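2-methyl-3-hydroxypyridine-5-carboxylic acid oxygenase (Mesorhizobium loti, PDB 3ALJ) uses bound FAD to oxygenate 2-methyl-3-hydroxypyridine-5-carboxylic acid, a reaction that in this enzyme class also opens the pyridine ring. Local coordinates at residues F49-Y54 / R181-R186; Q74-P79 / P100-T105; D177-L182 / G225-A230. All coordinates share one frame; numbering follows the deposited sequence.

In the fold
Interactions 1 and 3 share Arg181 and Leu182 on strand 170-185, and both reach the dimethylbenzene end of the flavin; their centres lie about 12 Å apart. Interaction 1 also carries the pyrimidine end of the ring, through the backbone of Tyr54. Strand 52-56, which makes that contact, pairs with strand 101-105 of interaction 2, and Ile53 N lies 2.8 Å from Met104 O, a probable hydrogen bond. Interaction 2 is thus one strand removed from the flavin, the Ile103 side chain about 8 Å from FAD. Interactions 2 and 3 do not touch: their nearest atoms are about 8 Å apart and their centres about 22 Å.

Interaction 1: F49-Y54 / R181-R186; sequences FGAGIY and RLIVPR. With FAD (flavin-adenine dinucleotide), chain B.
Arg181 reaches past the turn at Gly50 and Ala51 and ends between that turn and the flavin. Its CB already lies beside the turn, 3.5 Å from Gly50 O and close to Ala51 CB. CG runs on alongside the same carbonyl, and CD comes nearest to it, with Arg181 CD 3.4 Å from Gly50 O. Here the chain bends (chi3 -75°), which lays the guanidinium flat over the glycine: CZ is 3.6 Å from Gly50 CA. Glycine suits this place because its backbone has positive phi and because, lacking a side chain, it lets a flat group rest on CA. The other face of the guanidinium receives the flavin methyl C7M over its centre, while Arg181 NH1 approaches FAD C7 to 3.3 Å. In the guanidinium plane NH1 also donates to a water at 3.0 Å, and that water in turn donates to Gly52 O. NH2 forms a salt bridge with Asp268.

Farther along, Ile183 lays CD1 along Ala51 O and CG1 against Ala51 CB; only the second is an apolar contact, and a small alanine lets the branched chain come this close. Beyond the turn, strand 52-56 meets the other end of the flavin through its backbone. Tyr54 N donates to FAD O4 at 2.9 Å, nearly straight at 168°, and Tyr54 O accepts from FAD N3 at 2.9 Å, while Ile53 CG1 packs against N3.

The paired backbone bonds fix the pyrimidine edge, and the guanidinium sets a positive charge, partly balanced by Asp268, beside the benzene end, and may modestly stabilise an electron-rich flavin.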
loop_
_atom_site.group_PDB
_atom_site.type_symbol
_atom_site.label_atom_id
_atom_site.label_comp_id
_atom_site.label_asym_id
_atom_site.label_seq_id
_atom_site.Cartn_x
_atom_site.Cartn_y
_atom_site.Cartn_z
ATOM N N PHE A 49 -9.201 -3.860 1.587
ATOM C CA PHE A 49 -9.534 -3.171 2.850
ATOM C C PHE A 49 -8.583 -2.025 3.097
ATOM O O PHE A 49 -7.454 -1.991 2.519
ATOM C CB PHE A 49 -9.314 -4.218 3.927
ATOM C CG PHE A 49 -10.377 -5.259 3.912
ATOM C CD1 PHE A 49 -10.116 -6.512 3.329
ATOM C CD2 PHE A 49 -11.591 -4.999 4.513
ATOM C CE1 PHE A 49 -11.089 -7.504 3.263
ATOM C CE2 PHE A 49 -12.608 -6.000 4.506
ATOM C CZ PHE A 49 -12.341 -7.271 3.882
ATOM N N GLY A 50 -9.033 -1.079 3.898
ATOM C CA GLY A 50 -8.148 0.020 4.304
ATOM C C GLY A 50 -8.692 1.394 3.877
ATOM O O GLY A 50 -8.007 2.421 4.185
ATOM N N ALA A 51 -9.874 1.402 3.195
ATOM C CA ALA A 51 -10.490 2.715 2.765
ATOM C C ALA A 51 -9.779 3.478 1.635
ATOM O O ALA A 51 -10.225 3.478 0.515
ATOM C CB ALA A 51 -10.731 3.630 3.964
ATOM N N GLY A 52 -8.671 4.117 1.978
ATOM C CA GLY A 52 -7.942 5.004 1.014
ATOM C C GLY A 52 -6.492 4.661 0.880
ATOM O O GLY A 52 -5.958 3.912 1.760
ATOM N N ILE A 53 -5.811 5.248 -0.160
ATOM C CA ILE A 53 -4.418 4.962 -0.308
ATOM C C ILE A 53 -3.801 6.082 -1.108
ATOM O O ILE A 53 -4.429 6.650 -1.980
ATOM C CB ILE A 53 -4.189 3.568 -0.970
ATOM C CG1 ILE A 53 -2.692 3.138 -0.855
ATOM C CG2 ILE A 53 -4.674 3.491 -2.443
ATOM C CD1 ILE A 53 -2.570 1.656 -1.317
ATOM N N TYR A 54 -2.564 6.416 -0.729
ATOM C CA TYR A 54 -1.702 7.307 -1.545
ATOM C C TYR A 54 -0.763 6.533 -2.455
ATOM O O TYR A 54 -0.116 5.546 -1.982
ATOM C CB TYR A 54 -0.805 8.163 -0.639
ATOM C CG TYR A 54 -1.495 9.273 0.117
ATOM C CD1 TYR A 54 -2.623 9.086 0.934
ATOM C CD2 TYR A 54 -0.962 10.551 0.053
ATOM C CE1 TYR A 54 -3.219 10.124 1.586
ATOM C CE2 TYR A 54 -1.490 11.629 0.774
ATOM C CZ TYR A 54 -2.656 11.413 1.522
ATOM O OH TYR A 54 -3.242 12.440 2.198
ATOM N N ARG A 181 -9.503 4.174 9.455
ATOM C CA ARG A 181 -9.506 4.737 8.099
ATOM C C ARG A 181 -10.903 4.552 7.492
ATOM O O ARG A 181 -11.472 3.460 7.547
ATOM C CB ARG A 181 -8.463 3.967 7.285
ATOM C CG ARG A 181 -6.999 4.203 7.651
ATOM C CD ARG A 181 -6.110 3.339 6.844
ATOM N NE ARG A 181 -6.191 1.970 7.348
ATOM C CZ ARG A 181 -5.623 0.947 6.735
ATOM N NH1 ARG A 181 -4.873 1.113 5.666
ATOM N NH2 ARG A 181 -5.766 -0.265 7.288
ATOM N N LEU A 182 -11.424 5.646 6.947
ATOM C CA LEU A 182 -12.800 5.621 6.460
ATOM C C LEU A 182 -12.906 6.487 5.206
ATOM O O LEU A 182 -12.117 7.408 4.951
ATOM C CB LEU A 182 -13.765 6.284 7.475
ATOM C CG LEU A 182 -13.606 5.849 8.904
ATOM C CD1 LEU A 182 -14.342 6.638 9.948
ATOM C CD2 LEU A 182 -14.156 4.456 9.025
ATOM N N ILE A 183 -13.926 6.140 4.371
ATOM C CA ILE A 183 -14.413 6.969 3.286
ATOM C C ILE A 183 -15.720 7.559 3.666
ATOM O O ILE A 183 -16.681 6.808 4.041
ATOM C CB ILE A 183 -14.494 6.195 1.950
ATOM C CG1 ILE A 183 -13.198 5.455 1.543
ATOM C CG2 ILE A 183 -14.993 7.105 0.837
ATOM C CD1 ILE A 183 -11.932 6.425 1.392
ATOM N N VAL A 184 -15.802 8.882 3.551
ATOM C CA VAL A 184 -17.055 9.650 3.758
ATOM C C VAL A 184 -17.248 10.595 2.579
ATOM O O VAL A 184 -16.371 10.851 1.754
ATOM C CB VAL A 184 -17.057 10.451 5.086
ATOM C CG1 VAL A 184 -16.924 9.441 6.241
ATOM C CG2 VAL A 184 -15.863 11.438 5.117
ATOM N N PRO A 185 -18.451 11.145 2.404
ATOM C CA PRO A 185 -18.652 12.202 1.431
ATOM C C PRO A 185 -17.783 13.436 1.702
ATOM O O PRO A 185 -17.436 13.690 2.883
ATOM C CB PRO A 185 -20.184 12.545 1.591
ATOM C CG PRO A 185 -20.744 11.414 2.277
ATOM C CD PRO A 185 -19.668 10.854 3.192
ATOM N N ARG A 186 -17.405 14.117 0.618
ATOM C CA ARG A 186 -16.620 15.342 0.756
ATOM C C ARG A 186 -17.260 16.450 1.607
ATOM O O ARG A 186 -16.532 17.159 2.285
ATOM C CB ARG A 186 -16.314 15.904 -0.602
ATOM C CG ARG A 186 -15.356 14.998 -1.457
ATOM C CD ARG A 186 -13.867 15.110 -1.043
ATOM N NE ARG A 186 -13.331 16.462 -0.998
ATOM C CZ ARG A 186 -12.803 17.107 -2.020
ATOM N NH1 ARG A 186 -12.672 16.605 -3.266
ATOM N NH2 ARG A 186 -12.318 18.312 -1.779
HETATM P PA FAD B . -2.223 -7.365 0.849
HETATM O O1A FAD B . -2.740 -6.069 0.309
HETATM O O2A FAD B . -2.376 -7.666 2.225
HETATM O O5B FAD B . -2.901 -8.499 -0.033
HETATM C C5B FAD B . -2.649 -9.918 0.238
HETATM C C4B FAD B . -3.849 -10.578 -0.411
HETATM O O4B FAD B . -3.536 -12.000 -0.213
HETATM C C3B FAD B . -5.146 -10.367 0.279
HETATM O O3B FAD B . -6.203 -10.109 -0.668
HETATM C C2B FAD B . -5.334 -11.678 1.126
HETATM O O2B FAD B . -6.714 -12.023 1.344
HETATM C C1B FAD B . -4.743 -12.733 0.250
HETATM N N9A FAD B . -4.151 -13.824 0.955
HETATM C C8A FAD B . -3.585 -13.860 2.210
HETATM N N7A FAD B . -3.064 -15.066 2.480
HETATM C C5A FAD B . -3.312 -15.845 1.360
HETATM C C6A FAD B . -2.934 -17.140 1.015
HETATM N N6A FAD B . -2.247 -17.931 1.907
HETATM N N1A FAD B . -3.312 -17.572 -0.190
HETATM C C2A FAD B . -4.021 -16.829 -1.047
HETATM N N3A FAD B . -4.391 -15.540 -0.793
HETATM C C4A FAD B . -3.988 -15.070 0.419
HETATM N N1 FAD B . 0.776 1.832 1.128
HETATM C C2 FAD B . 0.871 2.771 0.204
HETATM O O2 FAD B . 1.508 2.624 -0.852
HETATM N N3 FAD B . 0.251 4.005 0.401
HETATM C C4 FAD B . -0.512 4.266 1.541
HETATM O O4 FAD B . -1.189 5.359 1.599
HETATM C C4X FAD B . -0.575 3.269 2.498
HETATM N N5 FAD B . -1.248 3.526 3.742
HETATM C C5X FAD B . -1.246 2.548 4.719
HETATM C C6 FAD B . -1.802 2.802 5.985
HETATM C C7 FAD B . -1.861 1.813 6.934
HETATM C C7M FAD B . -2.500 2.126 8.318
HETATM C C8 FAD B . -1.309 0.573 6.688
HETATM C C8M FAD B . -1.320 -0.555 7.745
HETATM C C9 FAD B . -0.745 0.306 5.433
HETATM C C9A FAD B . -0.667 1.316 4.442
HETATM N N10 FAD B . -0.044 1.079 3.139
HETATM C C10 FAD B . 0.028 2.065 2.229
HETATM C "C1'" FAD B . 0.611 -0.290 2.873
HETATM C "C2'" FAD B . -0.334 -1.137 2.031
HETATM O "O2'" FAD B . -1.600 -1.255 2.712
HETATM C "C3'" FAD B . 0.229 -2.566 1.921
HETATM O "O3'" FAD B . 1.701 -2.449 1.874
HETATM C "C4'" FAD B . -0.158 -3.281 0.693
HETATM O "O4'" FAD B . -1.604 -3.446 0.741
HETATM C "C5'" FAD B . 0.429 -4.653 0.634
HETATM O "O5'" FAD B . -0.014 -5.287 -0.562
HETATM P P FAD B . 0.211 -6.847 -0.667
HETATM O O1P FAD B . -0.389 -7.233 -1.952
HETATM O O2P FAD B . 1.627 -7.236 -0.374
HETATM O O3P FAD B . -0.637 -7.464 0.564
HETATM O O HOH W 1 -4.197 3.252 3.707
#

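Interaction 2: Q74-P79 / P100-T105; sequences QGSHTP and PWRIMT
Trp101 turns one face of its indole toward Thr78 and Pro79, which sit side by side on it. Thr78 CG2 lies over the five-membered ring, 3.9 Å from its centroid, and Pro79 CD over the six-membered ring at 3.6 Å; both are CH-pi contacts, and a proline ring suits a flat aromatic face. Pro79 also reaches past the indole and crosses the Ile103 side chain at about a right angle, Pro79 CG meeting Ile103 CD1 at a tight 3.5 Å. At the indole edge a water joins Trp101 NE1 to Pro79 O.

Arg102 presents its guanidinium differently, face and edge both in use. His77 CA lies over one face, while two hydroxyls sit near the plane at the edge. Arg102 NE donates to Ser76 OG at 2.8 Å, almost straight at 170°, and Arg102 NH1 donates to Thr78 OG1 at 2.9 Å. The bend at chi2 (69°) sets the guanidinium across the loop, with NE turned to Ser76 and NH1 to Thr78. Thr78 OG1 in turn donates to Trp101 O at 2.7 Å, so threonine serves twice, its hydroxyl for polar bonds and its methyl for the ring. Ser76 OG is also bonded to Val72 O and Leu73 O at the end of helix 69-73, and Arg102 NH2 to Leu73 O.

Between these groups a single antiparallel bridge pairs His77 with Ile103: Ile103 N donates to His77 O at 2.8 Å, and His77 N to Ile103 O. The hydroxyls thus link cationic arginine to backbone carbonyls, binding the loop to strand 101-105, whose other edge pairs with strand 52-56.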
loop_
_atom_site.group_PDB
_atom_site.type_symbol
_atom_site.label_atom_id
_atom_site.label_comp_id
_atom_site.label_asym_id
_atom_site.label_seq_id
_atom_site.Cartn_x
_atom_site.Cartn_y
_atom_site.Cartn_z
ATOM N N GLN A 74 -8.400 8.405 -13.777
ATOM C CA GLN A 74 -9.819 8.765 -13.826
ATOM C C GLN A 74 -10.506 8.473 -12.487
ATOM O O GLN A 74 -10.319 7.300 -12.032
ATOM C CB GLN A 74 -10.433 7.927 -14.921
ATOM C CG GLN A 74 -11.919 8.173 -15.068
ATOM C CD GLN A 74 -12.223 9.606 -15.600
ATOM O OE1 GLN A 74 -11.539 10.161 -16.489
ATOM N NE2 GLN A 74 -13.250 10.192 -15.038
ATOM N N GLY A 75 -11.126 9.408 -11.821
ATOM C CA GLY A 75 -11.707 9.093 -10.516
ATOM C C GLY A 75 -10.757 9.158 -9.298
ATOM O O GLY A 75 -11.157 8.716 -8.214
ATOM N N SER A 76 -9.536 9.705 -9.515
ATOM C CA SER A 76 -8.662 9.912 -8.346
ATOM C C SER A 76 -8.111 11.375 -8.417
ATOM O O SER A 76 -8.441 12.093 -9.344
ATOM C CB SER A 76 -7.557 8.879 -8.309
ATOM O OG SER A 76 -6.705 8.999 -9.466
ATOM N N HIS A 77 -7.366 11.730 -7.402
ATOM C CA HIS A 77 -7.030 13.168 -7.147
ATOM C C HIS A 77 -5.625 13.379 -6.821
ATOM O O HIS A 77 -5.063 12.732 -5.975
ATOM C CB HIS A 77 -7.966 13.567 -5.967
ATOM C CG HIS A 77 -7.837 14.979 -5.433
ATOM N ND1 HIS A 77 -8.418 16.044 -6.076
ATOM C CD2 HIS A 77 -7.469 15.439 -4.220
ATOM C CE1 HIS A 77 -8.228 17.156 -5.357
ATOM N NE2 HIS A 77 -7.661 16.823 -4.207
ATOM N N THR A 78 -5.094 14.450 -7.418
ATOM C CA THR A 78 -3.837 14.995 -6.904
ATOM C C THR A 78 -4.150 16.280 -6.156
ATOM O O THR A 78 -4.511 17.304 -6.827
ATOM C CB THR A 78 -2.706 15.324 -7.953
ATOM O OG1 THR A 78 -2.428 14.122 -8.723
ATOM C CG2 THR A 78 -1.394 15.812 -7.299
ATOM N N PRO A 79 -4.042 16.370 -4.825
ATOM C CA PRO A 79 -4.290 17.659 -4.166
ATOM C C PRO A 79 -3.323 18.759 -4.695
ATOM O O PRO A 79 -2.215 18.487 -5.122
ATOM C CB PRO A 79 -3.942 17.375 -2.665
ATOM C CG PRO A 79 -4.186 15.879 -2.551
ATOM C CD PRO A 79 -3.607 15.299 -3.859
ATOM N N PRO A 100 4.999 13.444 -9.314
ATOM C CA PRO A 100 3.593 12.986 -9.310
ATOM C C PRO A 100 3.156 12.191 -8.062
ATOM O O PRO A 100 3.957 11.498 -7.454
ATOM C CB PRO A 100 3.574 12.095 -10.530
ATOM C CG PRO A 100 4.631 12.725 -11.513
ATOM C CD PRO A 100 5.691 13.119 -10.579
ATOM N N TRP A 101 1.893 12.421 -7.647
ATOM C CA TRP A 101 1.298 11.659 -6.525
ATOM C C TRP A 101 -0.164 11.699 -6.714
ATOM O O TRP A 101 -0.708 12.452 -7.526
ATOM C CB TRP A 101 1.786 12.210 -5.155
ATOM C CG TRP A 101 1.442 13.642 -4.864
ATOM C CD1 TRP A 101 1.909 14.792 -5.522
ATOM C CD2 TRP A 101 0.608 14.118 -3.787
ATOM N NE1 TRP A 101 1.348 15.937 -4.941
ATOM C CE2 TRP A 101 0.559 15.538 -3.867
ATOM C CE3 TRP A 101 -0.177 13.472 -2.755
ATOM C CZ2 TRP A 101 -0.153 16.327 -2.964
ATOM C CZ3 TRP A 101 -0.820 14.234 -1.869
ATOM C CH2 TRP A 101 -0.851 15.630 -1.936
ATOM N N ARG A 102 -0.864 10.848 -5.951
ATOM C CA ARG A 102 -2.289 10.639 -6.215
ATOM C C ARG A 102 -2.914 10.019 -5.021
ATOM O O ARG A 102 -2.301 9.134 -4.343
ATOM C CB ARG A 102 -2.464 9.633 -7.401
ATOM C CG ARG A 102 -3.810 9.815 -8.154
ATOM C CD ARG A 102 -3.806 11.189 -8.966
ATOM N NE ARG A 102 -4.969 11.210 -9.830
ATOM C CZ ARG A 102 -5.118 12.193 -10.717
ATOM N NH1 ARG A 102 -4.309 13.252 -10.717
ATOM N NH2 ARG A 102 -6.077 12.165 -11.594
ATOM N N ILE A 103 -4.143 10.394 -4.691
ATOM C CA ILE A 103 -4.944 9.804 -3.593
ATOM C C ILE A 103 -6.153 9.165 -4.261
ATOM O O ILE A 103 -6.735 9.684 -5.227
ATOM C CB ILE A 103 -5.421 10.838 -2.611
ATOM C CG1 ILE A 103 -4.187 11.600 -2.051
ATOM C CG2 ILE A 103 -6.172 10.204 -1.477
ATOM C CD1 ILE A 103 -4.592 12.748 -1.134
ATOM N N MET A 104 -6.527 7.987 -3.721
ATOM C CA MET A 104 -7.688 7.231 -4.305
ATOM C C MET A 104 -8.220 6.327 -3.225
ATOM O O MET A 104 -7.559 6.006 -2.253
ATOM C CB MET A 104 -7.291 6.399 -5.532
ATOM C CG MET A 104 -6.187 5.364 -5.135
ATOM S SD MET A 104 -5.177 4.904 -6.589
ATOM C CE MET A 104 -4.105 6.417 -6.645
ATOM N N THR A 105 -9.407 5.818 -3.503
ATOM C CA THR A 105 -9.867 4.712 -2.589
ATOM C C THR A 105 -9.092 3.421 -2.959
ATOM O O THR A 105 -8.695 3.220 -4.085
ATOM C CB THR A 105 -11.421 4.523 -2.663
ATOM O OG1 THR A 105 -11.775 3.959 -3.939
ATOM C CG2 THR A 105 -12.197 5.826 -2.431
HETATM O O HOH W 2 -10.786 7.000 -5.883
HETATM O O HOH W 3 0.653 18.768 -5.228
#

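Interaction 3: D177-L182 / G225-A230. With FAD (flavin-adenine dinucleotide), chain B.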
loop_
_atom_site.group_PDB
_atom_site.type_symbol
_atom_site.label_atom_id
_atom_site.label_comp_id
_atom_site.label_asym_id
_atom_site.label_seq_id
_atom_site.Cartn_x
_atom_site.Cartn_y
_atom_site.Cartn_z
ATOM N N ASP A 177 -0.807 0.288 18.889
ATOM C CA ASP A 177 -1.516 1.439 18.305
ATOM C C ASP A 177 -1.833 1.238 16.820
ATOM O O ASP A 177 -1.438 0.305 16.133
ATOM C CB ASP A 177 -0.651 2.704 18.493
ATOM C CG ASP A 177 -0.472 3.084 19.949
ATOM O OD1 ASP A 177 -1.396 2.957 20.817
ATOM O OD2 ASP A 177 0.623 3.627 20.245
ATOM N N GLY A 178 -2.841 2.055 16.442
ATOM C CA GLY A 178 -3.367 1.984 15.058
ATOM C C GLY A 178 -4.281 3.187 14.788
ATOM O O GLY A 178 -4.055 4.294 15.309
ATOM N N LEU A 179 -5.218 3.004 13.882
ATOM C CA LEU A 179 -6.006 4.134 13.458
ATOM C C LEU A 179 -7.194 3.626 12.753
ATOM O O LEU A 179 -7.391 2.394 12.515
ATOM C CB LEU A 179 -5.159 4.903 12.422
ATOM C CG LEU A 179 -4.990 4.320 10.995
ATOM C CD1 LEU A 179 -4.443 5.494 10.125
ATOM C CD2 LEU A 179 -4.257 3.043 10.888
ATOM N N ILE A 180 -8.046 4.565 12.484
ATOM C CA ILE A 180 -9.397 4.283 11.927
ATOM C C ILE A 180 -9.427 4.946 10.578
ATOM O O ILE A 180 -9.395 6.197 10.484
ATOM C CB ILE A 180 -10.493 4.856 12.853
ATOM C CG1 ILE A 180 -10.361 4.231 14.225
ATOM C CG2 ILE A 180 -11.855 4.516 12.181
ATOM C CD1 ILE A 180 -11.111 5.111 15.344
ATOM N N ARG A 181 -9.503 4.174 9.455
ATOM C CA ARG A 181 -9.506 4.737 8.099
ATOM C C ARG A 181 -10.903 4.552 7.492
ATOM O O ARG A 181 -11.472 3.460 7.547
ATOM C CB ARG A 181 -8.463 3.967 7.285
ATOM C CG ARG A 181 -6.999 4.203 7.651
ATOM C CD ARG A 181 -6.110 3.339 6.844
ATOM N NE ARG A 181 -6.191 1.970 7.348
ATOM C CZ ARG A 181 -5.623 0.947 6.735
ATOM N NH1 ARG A 181 -4.873 1.113 5.666
ATOM N NH2 ARG A 181 -5.766 -0.265 7.288
ATOM N N LEU A 182 -11.424 5.646 6.947
ATOM C CA LEU A 182 -12.800 5.621 6.460
ATOM C C LEU A 182 -12.906 6.487 5.206
ATOM O O LEU A 182 -12.117 7.408 4.951
ATOM C CB LEU A 182 -13.765 6.284 7.475
ATOM C CG LEU A 182 -13.606 5.849 8.904
ATOM C CD1 LEU A 182 -14.342 6.638 9.948
ATOM C CD2 LEU A 182 -14.156 4.456 9.025
ATOM N N GLY A 225 -8.139 9.469 8.008
ATOM C CA GLY A 225 -7.399 8.540 8.929
ATOM C C GLY A 225 -7.476 9.182 10.274
ATOM O O GLY A 225 -6.951 10.283 10.453
ATOM N N LEU A 226 -8.124 8.538 11.226
ATOM C CA LEU A 226 -8.337 9.098 12.590
ATOM C C LEU A 226 -7.377 8.373 13.504
ATOM O O LEU A 226 -7.561 7.133 13.704
ATOM C CB LEU A 226 -9.815 8.969 13.051
ATOM C CG LEU A 226 -10.773 10.077 12.663
ATOM C CD1 LEU A 226 -10.831 10.375 11.216
ATOM C CD2 LEU A 226 -12.236 9.627 13.153
ATOM N N MET A 227 -6.332 9.014 14.036
ATOM C CA MET A 227 -5.304 8.343 14.788
ATOM C C MET A 227 -5.250 8.802 16.209
ATOM O O MET A 227 -5.045 10.028 16.513
ATOM C CB MET A 227 -4.027 8.681 14.097
ATOM C CG MET A 227 -4.056 8.318 12.661
ATOM S SD MET A 227 -2.503 8.712 11.821
ATOM C CE MET A 227 -3.058 9.362 10.197
ATOM N N ALA A 228 -5.400 7.887 17.181
ATOM C CA ALA A 228 -5.234 8.135 18.613
ATOM C C ALA A 228 -4.669 6.852 19.183
ATOM O O ALA A 228 -4.884 5.755 18.603
ATOM C CB ALA A 228 -6.599 8.382 19.224
ATOM N N PRO A 229 -3.957 6.974 20.305
ATOM C CA PRO A 229 -3.305 5.800 20.887
ATOM C C PRO A 229 -4.389 4.799 21.418
ATOM O O PRO A 229 -5.508 5.177 21.784
ATOM C CB PRO A 229 -2.614 6.374 22.121
ATOM C CG PRO A 229 -2.568 7.854 21.928
ATOM C CD PRO A 229 -3.653 8.210 21.053
ATOM N N ALA A 230 -4.016 3.527 21.408
ATOM C CA ALA A 230 -4.964 2.487 21.862
ATOM C C ALA A 230 -5.276 2.682 23.337
ATOM O O ALA A 230 -6.411 2.305 23.744
ATOM C CB ALA A 230 -4.338 1.096 21.685
HETATM P PA FAD B . -2.223 -7.365 0.849
HETATM O O1A FAD B . -2.740 -6.069 0.309
HETATM O O2A FAD B . -2.376 -7.666 2.225
HETATM O O5B FAD B . -2.901 -8.499 -0.033
HETATM C C5B FAD B . -2.649 -9.918 0.238
HETATM C C4B FAD B . -3.849 -10.578 -0.411
HETATM O O4B FAD B . -3.536 -12.000 -0.213
HETATM C C3B FAD B . -5.146 -10.367 0.279
HETATM O O3B FAD B . -6.203 -10.109 -0.668
HETATM C C2B FAD B . -5.334 -11.678 1.126
HETATM O O2B FAD B . -6.714 -12.023 1.344
HETATM C C1B FAD B . -4.743 -12.733 0.250
HETATM N N9A FAD B . -4.151 -13.824 0.955
HETATM C C8A FAD B . -3.585 -13.860 2.210
HETATM N N7A FAD B . -3.064 -15.066 2.480
HETATM C C5A FAD B . -3.312 -15.845 1.360
HETATM C C6A FAD B . -2.934 -17.140 1.015
HETATM N N6A FAD B . -2.247 -17.931 1.907
HETATM N N1A FAD B . -3.312 -17.572 -0.190
HETATM C C2A FAD B . -4.021 -16.829 -1.047
HETATM N N3A FAD B . -4.391 -15.540 -0.793
HETATM C C4A FAD B . -3.988 -15.070 0.419
HETATM N N1 FAD B . 0.776 1.832 1.128
HETATM C C2 FAD B . 0.871 2.771 0.204
HETATM O O2 FAD B . 1.508 2.624 -0.852
HETATM N N3 FAD B . 0.251 4.005 0.401
HETATM C C4 FAD B . -0.512 4.266 1.541
HETATM O O4 FAD B . -1.189 5.359 1.599
HETATM C C4X FAD B . -0.575 3.269 2.498
HETATM N N5 FAD B . -1.248 3.526 3.742
HETATM C C5X FAD B . -1.246 2.548 4.719
HETATM C C6 FAD B . -1.802 2.802 5.985
HETATM C C7 FAD B . -1.861 1.813 6.934
HETATM C C7M FAD B . -2.500 2.126 8.318
HETATM C C8 FAD B . -1.309 0.573 6.688
HETATM C C8M FAD B . -1.320 -0.555 7.745
HETATM C C9 FAD B . -0.745 0.306 5.433
HETATM C C9A FAD B . -0.667 1.316 4.442
HETATM N N10 FAD B . -0.044 1.079 3.139
HETATM C C10 FAD B . 0.028 2.065 2.229
HETATM C "C1'" FAD B . 0.611 -0.290 2.873
HETATM C "C2'" FAD B . -0.334 -1.137 2.031
HETATM O "O2'" FAD B . -1.600 -1.255 2.712
HETATM C "C3'" FAD B . 0.229 -2.566 1.921
HETATM O "O3'" FAD B . 1.701 -2.449 1.874
HETATM C "C4'" FAD B . -0.158 -3.281 0.693
HETATM O "O4'" FAD B . -1.604 -3.446 0.741
HETATM C "C5'" FAD B . 0.429 -4.653 0.634
HETATM O "O5'" FAD B . -0.014 -5.287 -0.562
HETATM P P FAD B . 0.211 -6.847 -0.667
HETATM O O1P FAD B . -0.389 -7.233 -1.952
HETATM O O2P FAD B . 1.627 -7.236 -0.374
HETATM O O3P FAD B . -0.637 -7.464 0.564
#
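Strands 177-182 and 225-228 run antiparallel, their axes at 159° and 4.5 Å apart at closest approach, with Ile180 and Leu226 as a hydrogen-bonded pair. Ile180 N donates to Leu226 O at 2.9 Å and Leu226 N to Ile180 O at 2.8 Å. Next along the strands, Arg181 faces Gly225 in a non-hydrogen-bonded pair, CA to CA 4.4 Å, and Gly225 CA-H leans on Ile180 O.

The face bearing Leu179, Arg181 and Met227 looks to the flavin. The Leu179 and Met227 chains leave the sheet together and run alongside each other, Leu179 CB 3.6 Å from Met227 CG; the unbranched thioether runs past Leu179 CD1, a slim chain lying along a branched one. Leu179 holds CG between its backbone N and carbonyl carbon (chi1 74°), and from there the CD2 branch comes to 3.2 Å from FAD C7M, shorter than a relaxed carbon contact, so its exact closeness is doubtful, though a leucine branch beside a methyl is a fitting apolar pairing. On the opposite face Ile180 and Leu226 meet through their CB atoms; both are buried, and branched aliphatic chains suit this face, which Trp245 and Tyr267 also line.

At the far end the bond comes from a side chain. Asp177 OD1 accepts from Ala230 N at 2.7 Å and 170°, met on the anti side and well out of the carboxylate plane, with Pro229 CA lying beside the same oxygen. The aspartate thereby ties down the chain at Pro229 and Ala230.

In the larger sheet, strand 170-185 lies between strands 221-228 and 267-275, and Tyr267 of the latter packs on Asp177, Ile180 and Ala230. Strand 211-216 borders the far edge of strand 221-228, where Leu213 packs on Met227, while Trp245 of helix 242-248 packs on Leu226 and Ala228.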